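Local structure of N-terminal acetyltransferase B complex subunit MDM20 (Candida albicans, 5K04) at residues V128-F133 / F151-L156. The protein is probably the non-catalytic, auxiliary subunit of the NatB complex, which acetylates the N-termini of proteins. Sequence-based numbering, arbitrary orientation.
Sequences VFNRIF and FSFHLL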
loop_
_atom_site.group_PDB
_atom_site.type_symbol
_atom_site.label_atom_id
_atom_site.label_comp_id
_atom_site.label_asym_id
_atom_site.label_seq_id
_atom_site.Cartn_x
_atom_site.Cartn_y
_atom_site.Cartn_z
ATOM N N VAL A 128 -14.865 -11.155 -18.492
ATOM C CA VAL A 128 -13.904 -11.764 -19.405
ATOM C C VAL A 128 -13.264 -12.995 -18.766
ATOM O O VAL A 128 -13.201 -14.059 -19.388
ATOM C CB VAL A 128 -12.857 -10.724 -19.838
ATOM C CG1 VAL A 128 -11.623 -11.400 -20.369
ATOM C CG2 VAL A 128 -13.450 -9.827 -20.909
ATOM N N PHE A 129 -12.800 -12.875 -17.511
ATOM C CA PHE A 129 -12.280 -14.038 -16.796
ATOM C C PHE A 129 -13.261 -15.199 -16.882
ATOM O O PHE A 129 -12.895 -16.324 -17.235
ATOM C CB PHE A 129 -12.028 -13.702 -15.321
ATOM C CG PHE A 129 -10.751 -12.955 -15.053
ATOM C CD1 PHE A 129 -10.375 -11.872 -15.829
ATOM C CD2 PHE A 129 -9.948 -13.312 -13.973
ATOM C CE1 PHE A 129 -9.207 -11.173 -15.558
ATOM C CE2 PHE A 129 -8.776 -12.623 -13.696
ATOM C CZ PHE A 129 -8.406 -11.550 -14.492
ATOM N N ASN A 130 -14.524 -14.925 -16.545
ATOM C CA ASN A 130 -15.551 -15.952 -16.523
ATOM C C ASN A 130 -15.855 -16.457 -17.929
ATOM O O ASN A 130 -16.117 -17.649 -18.123
ATOM C CB ASN A 130 -16.807 -15.385 -15.859
ATOM C CG ASN A 130 -17.992 -16.293 -16.000
ATOM O OD1 ASN A 130 -18.726 -16.235 -16.986
ATOM N ND2 ASN A 130 -18.186 -17.156 -15.006
ATOM N N ARG A 131 -15.813 -15.565 -18.918
ATOM C CA ARG A 131 -15.974 -15.999 -20.297
ATOM C C ARG A 131 -14.805 -16.873 -20.744
ATOM O O ARG A 131 -15.007 -17.896 -21.406
ATOM C CB ARG A 131 -16.131 -14.789 -21.221
ATOM C CG ARG A 131 -16.413 -15.184 -22.668
ATOM C CD ARG A 131 -17.460 -14.275 -23.312
ATOM N NE ARG A 131 -16.979 -12.909 -23.505
ATOM C CZ ARG A 131 -17.466 -11.842 -22.881
ATOM N NH1 ARG A 131 -18.465 -11.965 -22.016
ATOM N NH2 ARG A 131 -16.952 -10.646 -23.128
ATOM N N ILE A 132 -13.575 -16.488 -20.395
ATOM C CA ILE A 132 -12.419 -17.309 -20.748
ATOM C C ILE A 132 -12.548 -18.683 -20.121
ATOM O O ILE A 132 -12.380 -19.715 -20.781
ATOM C CB ILE A 132 -11.115 -16.636 -20.300
ATOM C CG1 ILE A 132 -10.887 -15.363 -21.102
ATOM C CG2 ILE A 132 -9.945 -17.620 -20.434
ATOM C CD1 ILE A 132 -9.789 -14.485 -20.528
ATOM N N PHE A 133 -12.857 -18.705 -18.827
ATOM C CA PHE A 133 -12.976 -19.953 -18.103
ATOM C C PHE A 133 -14.129 -20.804 -18.625
ATOM O O PHE A 133 -14.055 -22.036 -18.585
ATOM C CB PHE A 133 -13.124 -19.634 -16.616
ATOM C CG PHE A 133 -11.910 -18.962 -16.027
ATOM C CD1 PHE A 133 -10.678 -19.052 -16.654
ATOM C CD2 PHE A 133 -11.991 -18.250 -14.851
ATOM C CE1 PHE A 133 -9.543 -18.434 -16.114
ATOM C CE2 PHE A 133 -10.864 -17.633 -14.305
ATOM C CZ PHE A 133 -9.645 -17.722 -14.945
ATOM N N PHE A 151 -14.916 -20.325 -9.386
ATOM C CA PHE A 151 -14.385 -19.202 -8.624
ATOM C C PHE A 151 -14.660 -17.876 -9.330
ATOM O O PHE A 151 -14.932 -16.864 -8.672
ATOM C CB PHE A 151 -12.882 -19.410 -8.391
ATOM C CG PHE A 151 -12.259 -18.366 -7.512
ATOM C CD1 PHE A 151 -12.581 -18.288 -6.165
ATOM C CD2 PHE A 151 -11.349 -17.463 -8.038
ATOM C CE1 PHE A 151 -12.000 -17.316 -5.360
ATOM C CE2 PHE A 151 -10.764 -16.504 -7.242
ATOM C CZ PHE A 151 -11.091 -16.425 -5.900
ATOM N N SER A 152 -14.637 -17.880 -10.667
ATOM C CA SER A 152 -14.875 -16.661 -11.431
ATOM C C SER A 152 -16.300 -16.154 -11.249
ATOM O O SER A 152 -16.547 -14.961 -11.451
ATOM C CB SER A 152 -14.573 -16.896 -12.915
ATOM O OG SER A 152 -15.532 -17.747 -13.527
ATOM N N PHE A 153 -17.240 -17.033 -10.870
ATOM C CA PHE A 153 -18.608 -16.587 -10.604
ATOM C C PHE A 153 -18.695 -15.824 -9.295
ATOM O O PHE A 153 -19.464 -14.864 -9.178
ATOM C CB PHE A 153 -19.563 -17.774 -10.574
ATOM C CG PHE A 153 -19.986 -18.231 -11.927
ATOM C CD1 PHE A 153 -20.835 -17.454 -12.696
ATOM C CD2 PHE A 153 -19.510 -19.425 -12.452
ATOM C CE1 PHE A 153 -21.218 -17.860 -13.981
ATOM C CE2 PHE A 153 -19.887 -19.847 -13.721
ATOM C CZ PHE A 153 -20.746 -19.062 -14.492
ATOM N N HIS A 154 -17.910 -16.245 -8.308
ATOM C CA HIS A 154 -17.750 -15.462 -7.091
ATOM C C HIS A 154 -17.147 -14.091 -7.382
ATOM O O HIS A 154 -17.603 -13.078 -6.839
ATOM C CB HIS A 154 -16.865 -16.209 -6.102
ATOM C CG HIS A 154 -16.336 -15.331 -5.020
ATOM N ND1 HIS A 154 -17.154 -14.744 -4.079
ATOM C CD2 HIS A 154 -15.082 -14.911 -4.744
ATOM C CE1 HIS A 154 -16.422 -14.019 -3.255
ATOM N NE2 HIS A 154 -15.161 -14.102 -3.638
ATOM N N LEU A 155 -16.086 -14.050 -8.203
ATOM C CA LEU A 155 -15.476 -12.780 -8.588
ATOM C C LEU A 155 -16.503 -11.835 -9.184
ATOM O O LEU A 155 -16.542 -10.649 -8.835
ATOM C CB LEU A 155 -14.352 -13.020 -9.584
ATOM C CG LEU A 155 -13.108 -13.743 -9.058
ATOM C CD1 LEU A 155 -12.050 -13.747 -10.163
ATOM C CD2 LEU A 155 -12.560 -13.084 -7.762
ATOM N N LEU A 156 -17.348 -12.356 -10.086
ATOM C CA LEU A 156 -18.400 -11.555 -10.710
ATOM C C LEU A 156 -19.396 -11.063 -9.677
ATOM O O LEU A 156 -19.803 -9.897 -9.697
ATOM C CB LEU A 156 -19.138 -12.383 -11.760
ATOM C CG LEU A 156 -18.562 -12.536 -13.149
ATOM C CD1 LEU A 156 -19.421 -13.528 -13.936
ATOM C CD2 LEU A 156 -18.513 -11.170 -13.830
#
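One face of the F153 ring carries the amide nitrogen of N130: ND2 lies 3.1 Å above the ring plane, over its centre, and amide and ring planes are 72° apart, the geometry of an amino-aromatic contact. The F133 ring instead turns its edge to S152, whose CB lies near the ring plane, 3.5 Å from F133 CD2; one face of this ring has the carbonyl oxygen of F129 above it, near the rim. N130 reaches the facing helix because its CG stands anti to the backbone N. Its ND2 also donates a hydrogen bond to S152 OG at 3.1 Å. The N-H...O angle of 145° makes this bond bent, and OG is tilted out of the amide plane of N130. Hydroxyl and aromatic face thus both engage one nitrogen, while S152 OG is also hydrogen-bonded to Y149 O. L156 CD1 packs 3.7 Å from N130 CG, the two side chains crossing at about a right angle, and F129 CD2 meets L155 CD1 at 4.4 Å. The axes of 128-133 and 151-156 run nearly antiparallel (161°) and approach to 8.9 Å, consistent with the TPR-like helical repeats of this family. Within that array, helix 109-120 packs against helix 126-138 through F117, which meets F129 and F133, and helix 162-177 receives F153 on L171 and L175.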